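Local coordinates for intimin adherence protein (Escherichia coli O157:H7, PDB 3NCX), which is a bacterial surface adhesin that probably binds the translocated receptor Tir through its C-terminal lectin-like domain, fastening the bacterium to the host cell, at residues 30-35 against 95-100; 52-57 against 76-81; 148-153 against 161-166. The protein carries 1 engineered substitution. All blocks are in the same frame, centred on the assembly; numbering follows the deposited sequence.

Strand pairing builds all three contacts, yet what surrounds the backbone bonds changes with place in the fold. Contact 1, parallel and partly buried near the centre of the chain, lays a short strand beside the first strand of the lectin-like domain, closing a loop that contains contact 2; apolar packing flanks its backbone bonds on both faces. Contacts 2 and 3 are antiparallel, belong to different domains and lie on opposite sides of the chain's centre, their centres about 37 Å apart. The exposed contact 2, within the Ig-like domain, adds a salt bridge. The buried contact 3, within the lectin-like domain, combines indole and isoleucine packing with a bound water. No two share a strand.

Contact 1. Residues 30-35 against 95-100; sequences NIWLQY and SYMIKV
Trp32 pairs with Met97 and Leu33 with Ile98 in two consecutive parallel bridges, their chains bonded from Trp32 N to Tyr96 O (3.1 Å), from Ile98 N to Trp32 O (3.0 Å) and from Gln34 N to Ile98 O (3.0 Å). Successive side chains leave on alternate faces. On one face, CB of Trp32 touches CG of Met97 at 3.6 Å, while the Met97 sulfur lies near the plane of the indole, at its edge. The other face carries Leu33 CD1 against Ile98 CG2 (3.8 Å), and Ile127 of helix 121-131 packs on both residues. Ile31 runs alongside Tyr96 and sets its CG2 over one face of the phenol ring, a CH-pi contact 3.7 Å from the centroid and displaced toward the rim. Tyr96 reaches it with CG between its backbone N and carbonyl carbon (chi1 70°), and its hydroxyl is bonded to Val123 O. Where the pairing begins, OD1 of Asn30 accepts from Ser95 N at 3.1 Å, bent to 144° at the hydrogen. Strand 184-188 runs along the other edge of 97-103, antiparallel, and Lys99 forms a salt bridge with Glu189. Strand 32-33 thus adds an edge to the pairing of first and last strands characteristic of C-type lectin-like domains, and the chemistry implies a backbone-directed join sealed by apolar contacts on both faces.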
ATOM      1  N   ASN A  30       0.518   5.932   7.554  1.00 22.81           N
ATOM      2  CA  ASN A  30      -0.880   5.999   7.957  1.00 17.80           C
ATOM      3  C   ASN A  30      -1.808   5.759   6.772  1.00 20.01           C
ATOM      4  O   ASN A  30      -2.810   5.058   6.889  1.00 21.39           O
ATOM      5  CB  ASN A  30      -1.187   7.351   8.598  1.00 24.87           C
ATOM      6  CG  ASN A  30      -2.671   7.569   8.816  1.00 44.61           C
ATOM      7  OD1 ASN A  30      -3.441   6.615   8.930  1.00 38.18           O
ATOM      8  ND2 ASN A  30      -3.081   8.832   8.870  1.00 45.91           N
ATOM      9  N   ILE A  31      -1.470   6.348   5.632  1.00 22.39           N
ATOM     10  CA  ILE A  31      -2.243   6.140   4.413  1.00 21.52           C
ATOM     11  C   ILE A  31      -1.678   4.963   3.624  1.00 19.62           C
ATOM     12  O   ILE A  31      -0.463   4.787   3.534  1.00 15.70           O
ATOM     13  CB  ILE A  31      -2.286   7.406   3.535  1.00 17.11           C
ATOM     14  CG1 ILE A  31      -0.870   7.886   3.212  1.00 18.86           C
ATOM     15  CG2 ILE A  31      -3.069   8.504   4.234  1.00 17.16           C
ATOM     16  CD1 ILE A  31      -0.828   9.125   2.340  1.00 17.59           C
ATOM     17  N   TRP A  32      -2.565   4.151   3.059  1.00 20.38           N
ATOM     18  CA  TRP A  32      -2.145   2.914   2.418  1.00 17.41           C
ATOM     19  C   TRP A  32      -2.323   2.899   0.905  1.00 17.67           C
ATOM     20  O   TRP A  32      -3.255   3.491   0.363  1.00 22.31           O
ATOM     21  CB  TRP A  32      -2.895   1.722   3.017  1.00 15.95           C
ATOM     22  CG  TRP A  32      -2.530   1.411   4.434  1.00 22.04           C
ATOM     23  CD1 TRP A  32      -1.657   2.097   5.231  1.00 18.51           C
ATOM     24  CD2 TRP A  32      -3.029   0.327   5.224  1.00 22.55           C
ATOM     25  NE1 TRP A  32      -1.584   1.506   6.470  1.00 20.75           N
ATOM     26  CE2 TRP A  32      -2.418   0.417   6.491  1.00 23.38           C
ATOM     27  CE3 TRP A  32      -3.933  -0.711   4.983  1.00 19.53           C
ATOM     28  CZ2 TRP A  32      -2.684  -0.489   7.512  1.00 25.03           C
ATOM     29  CZ3 TRP A  32      -4.197  -1.610   5.998  1.00 20.03           C
ATOM     30  CH2 TRP A  32      -3.575  -1.494   7.247  1.00 23.67           C
ATOM     31  N   LEU A  33      -1.402   2.217   0.236  1.00 15.90           N
ATOM     32  CA  LEU A  33      -1.598   1.785  -1.136  1.00 16.68           C
ATOM     33  C   LEU A  33      -1.930   0.304  -1.084  1.00 14.72           C
ATOM     34  O   LEU A  33      -1.139  -0.489  -0.571  1.00 12.39           O
ATOM     35  CB  LEU A  33      -0.327   1.987  -1.954  1.00 15.41           C
ATOM     36  CG  LEU A  33      -0.299   1.196  -3.264  1.00  9.28           C
ATOM     37  CD1 LEU A  33      -1.419   1.651  -4.186  1.00  9.56           C
ATOM     38  CD2 LEU A  33       1.053   1.315  -3.946  1.00 11.35           C
ATOM     39  N   GLN A  34      -3.095  -0.078  -1.595  1.00 16.07           N
ATOM     40  CA  GLN A  34      -3.467  -1.487  -1.582  1.00 17.63           C
ATOM     41  C   GLN A  34      -2.397  -2.305  -2.294  1.00 19.94           C
ATOM     42  O   GLN A  34      -1.992  -1.975  -3.408  1.00 15.09           O
ATOM     43  CB  GLN A  34      -4.828  -1.718  -2.235  1.00 13.82           C
ATOM     44  CG  GLN A  34      -5.321  -3.152  -2.102  1.00 16.15           C
ATOM     45  CD  GLN A  34      -6.665  -3.379  -2.765  1.00 22.09           C
ATOM     46  OE1 GLN A  34      -7.501  -4.128  -2.259  1.00 16.87           O
ATOM     47  NE2 GLN A  34      -6.877  -2.736  -3.908  1.00 22.34           N
ATOM     48  N   TYR A  35      -1.940  -3.364  -1.630  1.00 20.81           N
ATOM     49  CA  TYR A  35      -0.923  -4.256  -2.180  1.00 15.67           C
ATOM     50  C   TYR A  35       0.470  -3.651  -2.069  1.00 17.59           C
ATOM     51  O   TYR A  35       1.421  -4.143  -2.678  1.00 21.38           O
ATOM     52  CB  TYR A  35      -1.251  -4.626  -3.627  1.00 16.83           C
ATOM     53  CG  TYR A  35      -2.614  -5.259  -3.777  1.00 22.28           C
ATOM     54  CD1 TYR A  35      -3.500  -4.828  -4.757  1.00 21.27           C
ATOM     55  CD2 TYR A  35      -3.018  -6.288  -2.936  1.00 19.28           C
ATOM     56  CE1 TYR A  35      -4.749  -5.405  -4.894  1.00 21.55           C
ATOM     57  CE2 TYR A  35      -4.264  -6.871  -3.066  1.00 22.52           C
ATOM     58  CZ  TYR A  35      -5.125  -6.425  -4.046  1.00 18.39           C
ATOM     59  OH  TYR A  35      -6.366  -7.001  -4.180  1.00 17.49           O
ATOM     60  N   SER A  95      -6.094   5.768   7.678  1.00 19.59           N
ATOM     61  CA  SER A  95      -7.131   6.777   7.524  1.00 18.01           C
ATOM     62  C   SER A  95      -7.879   6.501   6.227  1.00 20.26           C
ATOM     63  O   SER A  95      -9.102   6.611   6.167  1.00 27.37           O
ATOM     64  CB  SER A  95      -6.525   8.182   7.502  1.00 23.49           C
ATOM     65  OG  SER A  95      -5.575   8.315   6.461  1.00 26.31           O
ATOM     66  N   TYR A  96      -7.131   6.134   5.191  1.00 22.70           N
ATOM     67  CA  TYR A  96      -7.723   5.692   3.933  1.00 20.19           C
ATOM     68  C   TYR A  96      -6.765   4.797   3.154  1.00 20.96           C
ATOM     69  O   TYR A  96      -5.551   4.842   3.358  1.00 16.45           O
ATOM     70  CB  TYR A  96      -8.160   6.883   3.072  1.00 15.62           C
ATOM     71  CG  TYR A  96      -7.027   7.702   2.489  1.00 18.70           C
ATOM     72  CD1 TYR A  96      -6.313   7.252   1.383  1.00 25.77           C
ATOM     73  CD2 TYR A  96      -6.690   8.938   3.026  1.00 22.15           C
ATOM     74  CE1 TYR A  96      -5.282   8.004   0.842  1.00 22.11           C
ATOM     75  CE2 TYR A  96      -5.664   9.696   2.490  1.00 23.31           C
ATOM     76  CZ  TYR A  96      -4.964   9.225   1.398  1.00 23.24           C
ATOM     77  OH  TYR A  96      -3.942   9.978   0.865  1.00 17.25           O
ATOM     78  N   MET A  97      -7.321   3.980   2.267  1.00 18.83           N
ATOM     79  CA  MET A  97      -6.517   3.117   1.415  1.00 16.88           C
ATOM     80  C   MET A  97      -6.942   3.264  -0.039  1.00 16.43           C
ATOM     81  O   MET A  97      -8.131   3.368  -0.339  1.00 18.40           O
ATOM     82  CB  MET A  97      -6.639   1.657   1.853  1.00 19.72           C
ATOM     83  CG  MET A  97      -5.787   0.704   1.038  1.00 14.07           C
ATOM     84  SD  MET A  97      -6.199  -1.020   1.344  1.00 16.03           S
ATOM     85  CE  MET A  97      -7.905  -1.058   0.800  1.00 22.13           C
ATOM     86  N   ILE A  98      -5.964   3.271  -0.938  1.00 19.80           N
ATOM     87  CA  ILE A  98      -6.231   3.452  -2.361  1.00 18.53           C
ATOM     88  C   ILE A  98      -6.328   2.118  -3.099  1.00 18.72           C
ATOM     89  O   ILE A  98      -5.455   1.257  -2.970  1.00 22.50           O
ATOM     90  CB  ILE A  98      -5.163   4.352  -3.020  1.00 15.55           C
ATOM     91  CG1 ILE A  98      -5.745   5.735  -3.317  1.00 21.66           C
ATOM     92  CG2 ILE A  98      -4.625   3.726  -4.293  1.00 23.38           C
ATOM     93  CD1 ILE A  98      -6.214   6.472  -2.088  1.00 24.08           C
ATOM     94  N   LYS A  99      -7.406   1.951  -3.859  1.00 18.38           N
ATOM     95  CA  LYS A  99      -7.604   0.753  -4.664  1.00 20.35           C
ATOM     96  C   LYS A  99      -7.532   1.099  -6.143  1.00 18.63           C
ATOM     97  O   LYS A  99      -7.947   2.179  -6.559  1.00 20.29           O
ATOM     98  CB  LYS A  99      -8.958   0.106  -4.365  1.00 27.63           C
ATOM     99  CG  LYS A  99      -9.107  -0.462  -2.967  1.00 23.34           C
ATOM    100  CD  LYS A  99     -10.428  -1.206  -2.829  1.00 27.39           C
ATOM    101  CE  LYS A  99     -10.646  -1.698  -1.407  1.00 40.13           C
ATOM    102  NZ  LYS A  99     -11.940  -2.424  -1.259  1.00 36.47           N
ATOM    103  N   VAL A 100      -7.008   0.176  -6.938  1.00 18.11           N
ATOM    104  CA  VAL A 100      -6.921   0.386  -8.374  1.00 18.64           C
ATOM    105  C   VAL A 100      -7.791  -0.624  -9.111  1.00 20.90           C
ATOM    106  O   VAL A 100      -7.458  -1.807  -9.185  1.00 19.60           O
ATOM    107  CB  VAL A 100      -5.469   0.273  -8.877  1.00 16.20           C
ATOM    108  CG1 VAL A 100      -5.389   0.651 -10.346  1.00 12.26           C
ATOM    109  CG2 VAL A 100      -4.552   1.157  -8.048  1.00 15.38           C
TER

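Contact 2. Residues 52-57 against 76-81; sequences YSENTS and VIKATS
Glu54 and Val76 meet where strand 49-53 leaves its antiparallel partner, strand 75-81, in a three-stranded sheet of the Ig-like domain. The backbone bond from Glu54 N to Val76 O (3.1 Å) extends the pairing by one residue. From there the glutamate chain can be followed outward. Its CB sits 3.6 Å from Val76 O, and CG, held beside the backbone N by a chi1 of -60°, stays close to the same oxygen. CD then passes Val76 CB at 3.9 Å, for the two side chains run alongside each other. At the tip, OE2 lies beside Val76 CG1 and closer to the Lys78 CE methylene than to Lys78 NZ, which it meets at 3.5 Å in a long salt bridge. The lysine is fully extended beyond CG, and its chain crosses that of the glutamate. Next to this pair, Tyr52 and Lys78 form the hydrogen-bonded pair of the strands: Tyr52 N gives to Lys78 O and Lys78 N to Tyr52 O, both at 2.9 Å. Where the chain leaves the sheet, Ser53 forms an ST turn, its OG accepting from Asn55 N at 3.3 Å and also bonded to Ala59 O. Such an edge therefore depends mainly on its backbone bonds, with an ion pair at the surface that is probably weakened by competition from solvent.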
ATOM      1  N   TYR A  52       3.263 -15.002  10.658  1.00 21.41           N
ATOM      2  CA  TYR A  52       1.866 -15.412  10.638  1.00 28.33           C
ATOM      3  C   TYR A  52       0.935 -14.206  10.693  1.00 28.00           C
ATOM      4  O   TYR A  52       1.190 -13.246  11.421  1.00 29.72           O
ATOM      5  CB  TYR A  52       1.580 -16.349  11.815  1.00 22.79           C
ATOM      6  CG  TYR A  52       0.112 -16.633  12.045  1.00 29.49           C
ATOM      7  CD1 TYR A  52      -0.521 -17.687  11.401  1.00 30.30           C
ATOM      8  CD2 TYR A  52      -0.639 -15.852  12.917  1.00 30.86           C
ATOM      9  CE1 TYR A  52      -1.862 -17.953  11.613  1.00 37.34           C
ATOM     10  CE2 TYR A  52      -1.979 -16.109  13.134  1.00 28.51           C
ATOM     11  CZ  TYR A  52      -2.586 -17.161  12.480  1.00 36.87           C
ATOM     12  OH  TYR A  52      -3.919 -17.422  12.695  1.00 31.98           O
ATOM     13  N   SER A  53      -0.146 -14.261   9.922  1.00 23.24           N
ATOM     14  CA  SER A  53      -1.139 -13.194   9.922  1.00 26.16           C
ATOM     15  C   SER A  53      -2.433 -13.670  10.565  1.00 27.69           C
ATOM     16  O   SER A  53      -2.947 -14.735  10.228  1.00 38.22           O
ATOM     17  CB  SER A  53      -1.410 -12.712   8.496  1.00 35.42           C
ATOM     18  OG  SER A  53      -2.447 -11.745   8.477  1.00 33.86           O
ATOM     19  N   GLU A  54      -2.961 -12.878  11.492  1.00 28.71           N
ATOM     20  CA  GLU A  54      -4.192 -13.246  12.180  1.00 32.32           C
ATOM     21  C   GLU A  54      -5.421 -12.883  11.359  1.00 37.54           C
ATOM     22  O   GLU A  54      -6.552 -13.115  11.783  1.00 41.27           O
ATOM     23  CB  GLU A  54      -4.259 -12.591  13.559  1.00 29.50           C
ATOM     24  CG  GLU A  54      -3.121 -12.994  14.482  1.00 31.44           C
ATOM     25  CD  GLU A  54      -3.487 -12.865  15.946  1.00 43.34           C
ATOM     26  OE1 GLU A  54      -4.685 -13.006  16.271  1.00 54.32           O
ATOM     27  OE2 GLU A  54      -2.580 -12.624  16.769  1.00 39.77           O
ATOM     28  N   ASN A  55      -5.190 -12.313  10.179  1.00 30.70           N
ATOM     29  CA  ASN A  55      -6.277 -11.951   9.279  1.00 32.95           C
ATOM     30  C   ASN A  55      -5.760 -11.591   7.890  1.00 38.42           C
ATOM     31  O   ASN A  55      -5.298 -10.473   7.658  1.00 39.27           O
ATOM     32  CB  ASN A  55      -7.094 -10.794   9.858  1.00 32.85           C
ATOM     33  CG  ASN A  55      -8.461 -10.666   9.212  1.00 39.62           C
ATOM     34  OD1 ASN A  55      -8.668 -11.103   8.080  1.00 38.14           O
ATOM     35  ND2 ASN A  55      -9.404 -10.067   9.932  1.00 32.52           N
ATOM     36  N   THR A  56      -5.843 -12.549   6.971  1.00 32.81           N
ATOM     37  CA  THR A  56      -5.360 -12.360   5.608  1.00 34.04           C
ATOM     38  C   THR A  56      -6.185 -11.319   4.855  1.00 30.52           C
ATOM     39  O   THR A  56      -5.679 -10.640   3.961  1.00 28.81           O
ATOM     40  CB  THR A  56      -5.374 -13.684   4.820  1.00 36.90           C
ATOM     41  OG1 THR A  56      -4.584 -14.661   5.508  1.00 33.23           O
ATOM     42  CG2 THR A  56      -4.814 -13.478   3.419  1.00 38.79           C
ATOM     43  N   SER A  57      -7.456 -11.202   5.221  1.00 28.96           N
ATOM     44  CA  SER A  57      -8.346 -10.230   4.597  1.00 29.49           C
ATOM     45  C   SER A  57      -7.752  -8.830   4.664  1.00 31.45           C
ATOM     46  O   SER A  57      -7.973  -8.007   3.776  1.00 28.01           O
ATOM     47  CB  SER A  57      -9.719 -10.246   5.271  1.00 36.16           C
ATOM     48  OG  SER A  57     -10.514  -9.154   4.839  1.00 28.05           O
ATOM     49  N   VAL A  76      -2.997  -8.215  13.397  1.00 26.50           N
ATOM     50  CA  VAL A  76      -1.801  -8.560  14.153  1.00 22.75           C
ATOM     51  C   VAL A  76      -0.906  -9.519  13.376  1.00 25.46           C
ATOM     52  O   VAL A  76      -1.379 -10.509  12.814  1.00 28.36           O
ATOM     53  CB  VAL A  76      -2.151  -9.191  15.514  1.00 28.77           C
ATOM     54  CG1 VAL A  76      -0.923  -9.852  16.129  1.00 23.46           C
ATOM     55  CG2 VAL A  76      -2.730  -8.143  16.451  1.00 18.74           C
ATOM     56  N   ILE A  77       0.387  -9.214  13.349  1.00 24.77           N
ATOM     57  CA  ILE A  77       1.373 -10.077  12.713  1.00 23.44           C
ATOM     58  C   ILE A  77       2.312 -10.653  13.764  1.00 26.61           C
ATOM     59  O   ILE A  77       2.838  -9.922  14.602  1.00 22.73           O
ATOM     60  CB  ILE A  77       2.196  -9.310  11.668  1.00 21.72           C
ATOM     61  CG1 ILE A  77       1.271  -8.725  10.599  1.00 23.66           C
ATOM     62  CG2 ILE A  77       3.252 -10.218  11.045  1.00 13.47           C
ATOM     63  CD1 ILE A  77       1.985  -7.883   9.569  1.00 28.57           C
ATOM     64  N   LYS A  78       2.515 -11.965  13.718  1.00 30.59           N
ATOM     65  CA  LYS A  78       3.359 -12.634  14.703  1.00 25.37           C
ATOM     66  C   LYS A  78       4.623 -13.229  14.090  1.00 25.44           C
ATOM     67  O   LYS A  78       4.581 -13.856  13.031  1.00 22.26           O
ATOM     68  CB  LYS A  78       2.571 -13.720  15.439  1.00 26.77           C
ATOM     69  CG  LYS A  78       1.525 -13.185  16.406  1.00 24.57           C
ATOM     70  CD  LYS A  78       0.849 -14.314  17.169  1.00 21.92           C
ATOM     71  CE  LYS A  78      -0.143 -13.773  18.184  1.00 27.67           C
ATOM     72  NZ  LYS A  78      -0.917 -14.856  18.846  1.00 27.45           N
ATOM     73  N   ALA A  79       5.745 -13.024  14.770  1.00 25.33           N
ATOM     74  CA  ALA A  79       7.011 -13.614  14.361  1.00 24.11           C
ATOM     75  C   ALA A  79       7.453 -14.645  15.394  1.00 31.48           C
ATOM     76  O   ALA A  79       7.494 -14.359  16.590  1.00 31.42           O
ATOM     77  CB  ALA A  79       8.072 -12.540  14.196  1.00 20.28           C
ATOM     78  N   THR A  80       7.778 -15.847  14.928  1.00 33.04           N
ATOM     79  CA  THR A  80       8.202 -16.920  15.817  1.00 26.78           C
ATOM     80  C   THR A  80       9.625 -17.367  15.512  1.00 27.80           C
ATOM     81  O   THR A  80       9.901 -17.918  14.446  1.00 33.65           O
ATOM     82  CB  THR A  80       7.258 -18.135  15.734  1.00 25.81           C
ATOM     83  OG1 THR A  80       5.981 -17.787  16.281  1.00 28.84           O
ATOM     84  CG2 THR A  80       7.827 -19.308  16.511  1.00 27.51           C
ATOM     85  N   SER A  81      10.526 -17.124  16.457  1.00 31.54           N
ATOM     86  CA  SER A  81      11.916 -17.537  16.319  1.00 28.69           C
ATOM     87  C   SER A  81      12.039 -19.046  16.487  1.00 31.83           C
ATOM     88  O   SER A  81      11.111 -19.705  16.959  1.00 28.83           O
ATOM     89  CB  SER A  81      12.791 -16.818  17.346  1.00 30.35           C
ATOM     90  OG  SER A  81      12.292 -17.007  18.660  1.00 27.67           O
TER

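Contact 3. Residues 148-153 against 161-166; sequences AWIKQT and VSSTYN
An antiparallel strand pair of the C-type lectin-like domain meets here, in which strand 147-149 forms one edge of a three-stranded sheet, helix 154-159 makes the short connection, and strand 161-166 returns along it in the middle of the sheet. Ala148 and Tyr165 are the hydrogen-bonded pair: Tyr165 N gives to Ala148 O (3.1 Å) and Ala148 N to Tyr165 O (2.9 Å). Beyond the regular strand, Ile150 N still reaches Ser163 O at 3.1 Å. Trp149 and Thr164, the non-hydrogen-bonded pair, project together from one face of the sheet; the methyl CG2 of Thr164 is 3.8 Å from CE3 of the indole, and Ser162 O faces the ring edge near its plane. Trp149 NE1 bonds to Ala104 O and Tyr106 packs edge-to-face with the indole; together with Thr164 and Ser162 these partners restrict the rotation of the ring. On the opposite face of the sheet, Ile150 extends its terminal CD1 to CB of Tyr165 (3.7 Å), and Leu124 of helix 121-131 touches both residues, tying the sheet to that helix. Toward the helical connection, a chi1 of 62° turns CG of Gln152 back over the main chain, and the straight chain beyond it brings NE2 to Val161 O for a weak hydrogen bond. Thr153 follows as N-cap of helix 154-159. Close to this end of the pair, a single water is hydrogen-bonded to two neighbouring hydroxyls, Ser162 OG at 3.1 Å and Ser163 OG at 2.7 Å, and makes at most a weak bond to Lys151 O on the facing segment.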
ATOM      1  N   ALA A 148      -4.607   8.059 -12.885  1.00 11.94           N
ATOM      2  CA  ALA A 148      -5.792   7.960 -12.039  1.00 16.11           C
ATOM      3  C   ALA A 148      -6.674   9.203 -12.128  1.00 19.69           C
ATOM      4  O   ALA A 148      -6.175  10.327 -12.175  1.00 18.38           O
ATOM      5  CB  ALA A 148      -5.384   7.701 -10.595  1.00 11.44           C
ATOM      6  N   TRP A 149      -7.988   8.996 -12.150  1.00 18.10           N
ATOM      7  CA  TRP A 149      -8.932  10.108 -12.156  1.00 20.52           C
ATOM      8  C   TRP A 149      -8.894  10.863 -10.834  1.00 16.75           C
ATOM      9  O   TRP A 149      -8.754  10.263  -9.770  1.00 16.40           O
ATOM     10  CB  TRP A 149     -10.362   9.613 -12.402  1.00 18.58           C
ATOM     11  CG  TRP A 149     -10.660   9.212 -13.816  1.00 19.87           C
ATOM     12  CD1 TRP A 149     -10.933   7.953 -14.272  1.00 19.39           C
ATOM     13  CD2 TRP A 149     -10.728  10.074 -14.958  1.00 21.02           C
ATOM     14  NE1 TRP A 149     -11.164   7.979 -15.625  1.00 17.76           N
ATOM     15  CE2 TRP A 149     -11.044   9.269 -16.072  1.00 22.26           C
ATOM     16  CE3 TRP A 149     -10.551  11.449 -15.147  1.00 16.94           C
ATOM     17  CZ2 TRP A 149     -11.183   9.792 -17.358  1.00 15.39           C
ATOM     18  CZ3 TRP A 149     -10.691  11.966 -16.424  1.00 20.79           C
ATOM     19  CH2 TRP A 149     -11.004  11.139 -17.513  1.00 17.44           C
ATOM     20  N   ILE A 150      -9.013  12.184 -10.906  1.00 20.94           N
ATOM     21  CA  ILE A 150      -9.245  12.998  -9.721  1.00 21.60           C
ATOM     22  C   ILE A 150     -10.692  13.472  -9.781  1.00 22.58           C
ATOM     23  O   ILE A 150     -11.211  13.728 -10.867  1.00 17.45           O
ATOM     24  CB  ILE A 150      -8.296  14.220  -9.650  1.00 17.48           C
ATOM     25  CG1 ILE A 150      -6.914  13.812  -9.137  1.00 14.64           C
ATOM     26  CG2 ILE A 150      -8.862  15.287  -8.727  1.00 23.03           C
ATOM     27  CD1 ILE A 150      -6.128  12.946 -10.083  1.00 20.71           C
ATOM     28  N   LYS A 151     -11.349  13.569  -8.630  1.00 22.46           N
ATOM     29  CA  LYS A 151     -12.726  14.050  -8.597  1.00 22.26           C
ATOM     30  C   LYS A 151     -12.814  15.445  -9.209  1.00 25.13           C
ATOM     31  O   LYS A 151     -12.186  16.387  -8.724  1.00 30.49           O
ATOM     32  CB  LYS A 151     -13.273  14.059  -7.171  1.00 23.02           C
ATOM     33  CG  LYS A 151     -14.718  14.524  -7.076  1.00 25.97           C
ATOM     34  CD  LYS A 151     -15.277  14.335  -5.676  1.00 26.89           C
ATOM     35  CE  LYS A 151     -16.701  14.852  -5.582  1.00 26.74           C
ATOM     36  NZ  LYS A 151     -17.595  14.197  -6.579  1.00 33.21           N
ATOM     37  N   GLN A 152     -13.594  15.568 -10.277  1.00 25.17           N
ATOM     38  CA  GLN A 152     -13.679  16.813 -11.033  1.00 27.90           C
ATOM     39  C   GLN A 152     -14.344  17.938 -10.245  1.00 26.39           C
ATOM     40  O   GLN A 152     -15.351  17.727  -9.568  1.00 21.80           O
ATOM     41  CB  GLN A 152     -14.410  16.592 -12.362  1.00 25.05           C
ATOM     42  CG  GLN A 152     -15.856  16.140 -12.222  1.00 24.73           C
ATOM     43  CD  GLN A 152     -16.541  15.945 -13.563  1.00 23.91           C
ATOM     44  OE1 GLN A 152     -17.746  15.705 -13.628  1.00 22.94           O
ATOM     45  NE2 GLN A 152     -15.773  16.049 -14.642  1.00 20.90           N
ATOM     46  N   THR A 153     -13.771  19.133 -10.343  1.00 30.80           N
ATOM     47  CA  THR A 153     -14.323  20.307  -9.682  1.00 32.08           C
ATOM     48  C   THR A 153     -15.655  20.701 -10.313  1.00 31.56           C
ATOM     49  O   THR A 153     -16.102  20.086 -11.282  1.00 30.70           O
ATOM     50  CB  THR A 153     -13.365  21.511  -9.765  1.00 30.71           C
ATOM     51  OG1 THR A 153     -13.361  22.033 -11.100  1.00 32.07           O
ATOM     52  CG2 THR A 153     -11.954  21.099  -9.375  1.00 25.26           C
ATOM     53  N   VAL A 161     -14.425  17.769 -18.344  1.00 16.73           N
ATOM     54  CA  VAL A 161     -13.045  17.342 -18.163  1.00 17.13           C
ATOM     55  C   VAL A 161     -12.758  17.058 -16.697  1.00 21.52           C
ATOM     56  O   VAL A 161     -13.605  17.270 -15.829  1.00 17.79           O
ATOM     57  CB  VAL A 161     -12.041  18.401 -18.653  1.00 17.78           C
ATOM     58  CG1 VAL A 161     -12.266  18.708 -20.124  1.00 20.70           C
ATOM     59  CG2 VAL A 161     -12.145  19.662 -17.805  1.00 15.16           C
ATOM     60  N   SER A 162     -11.547  16.583 -16.430  1.00 18.88           N
ATOM     61  CA  SER A 162     -11.120  16.292 -15.075  1.00 18.34           C
ATOM     62  C   SER A 162      -9.630  15.995 -15.079  1.00 21.29           C
ATOM     63  O   SER A 162      -9.141  15.256 -15.931  1.00 26.22           O
ATOM     64  CB  SER A 162     -11.898  15.102 -14.515  1.00 21.53           C
ATOM     65  OG  SER A 162     -11.631  14.926 -13.136  1.00 23.09           O
ATOM     66  N   SER A 163      -8.909  16.580 -14.129  1.00 22.58           N
ATOM     67  CA  SER A 163      -7.470  16.379 -14.034  1.00 21.30           C
ATOM     68  C   SER A 163      -7.129  14.961 -13.577  1.00 19.56           C
ATOM     69  O   SER A 163      -7.975  14.254 -13.030  1.00 16.53           O
ATOM     70  CB  SER A 163      -6.854  17.409 -13.091  1.00 15.62           C
ATOM     71  OG  SER A 163      -7.539  17.428 -11.853  1.00 24.91           O
ATOM     72  N   THR A 164      -5.885  14.551 -13.809  1.00 17.76           N
ATOM     73  CA  THR A 164      -5.435  13.212 -13.446  1.00 14.32           C
ATOM     74  C   THR A 164      -4.053  13.232 -12.806  1.00 13.05           C
ATOM     75  O   THR A 164      -3.312  14.206 -12.928  1.00 14.23           O
ATOM     76  CB  THR A 164      -5.386  12.275 -14.670  1.00 17.09           C
ATOM     77  OG1 THR A 164      -4.476  12.802 -15.644  1.00 12.66           O
ATOM     78  CG2 THR A 164      -6.766  12.127 -15.293  1.00 21.02           C
ATOM     79  N   TYR A 165      -3.713  12.145 -12.124  1.00 13.03           N
ATOM     80  CA  TYR A 165      -2.401  11.992 -11.509  1.00 16.18           C
ATOM     81  C   TYR A 165      -1.912  10.556 -11.674  1.00 18.86           C
ATOM     82  O   TYR A 165      -2.668   9.606 -11.466  1.00 19.60           O
ATOM     83  CB  TYR A 165      -2.452  12.367 -10.026  1.00 12.65           C
ATOM     84  CG  TYR A 165      -1.131  12.195  -9.308  1.00 17.26           C
ATOM     85  CD1 TYR A 165      -0.121  13.137  -9.441  1.00 19.82           C
ATOM     86  CD2 TYR A 165      -0.896  11.092  -8.496  1.00 16.95           C
ATOM     87  CE1 TYR A 165       1.089  12.986  -8.789  1.00 18.48           C
ATOM     88  CE2 TYR A 165       0.310  10.933  -7.838  1.00 17.01           C
ATOM     89  CZ  TYR A 165       1.300  11.884  -7.989  1.00 21.20           C
ATOM     90  OH  TYR A 165       2.505  11.735  -7.339  1.00 17.82           O
ATOM     91  N   ASN A 166      -0.649  10.400 -12.051  1.00 17.38           N
ATOM     92  CA  ASN A 166      -0.082   9.078 -12.293  1.00 16.26           C
ATOM     93  C   ASN A 166       0.652   8.532 -11.069  1.00 16.56           C
ATOM     94  O   ASN A 166       1.593   9.151 -10.571  1.00 19.45           O
ATOM     95  CB  ASN A 166       0.848   9.121 -13.504  1.00 17.53           C
ATOM     96  CG  ASN A 166       1.197   7.742 -14.025  1.00 16.03           C
ATOM     97  OD1 ASN A 166       1.460   6.818 -13.254  1.00 15.47           O
ATOM     98  ND2 ASN A 166       1.196   7.595 -15.343  1.00 15.00           N
TER
HETATM   99  O   HOH W   1     -10.125  16.865 -11.299  1.00 15.83           O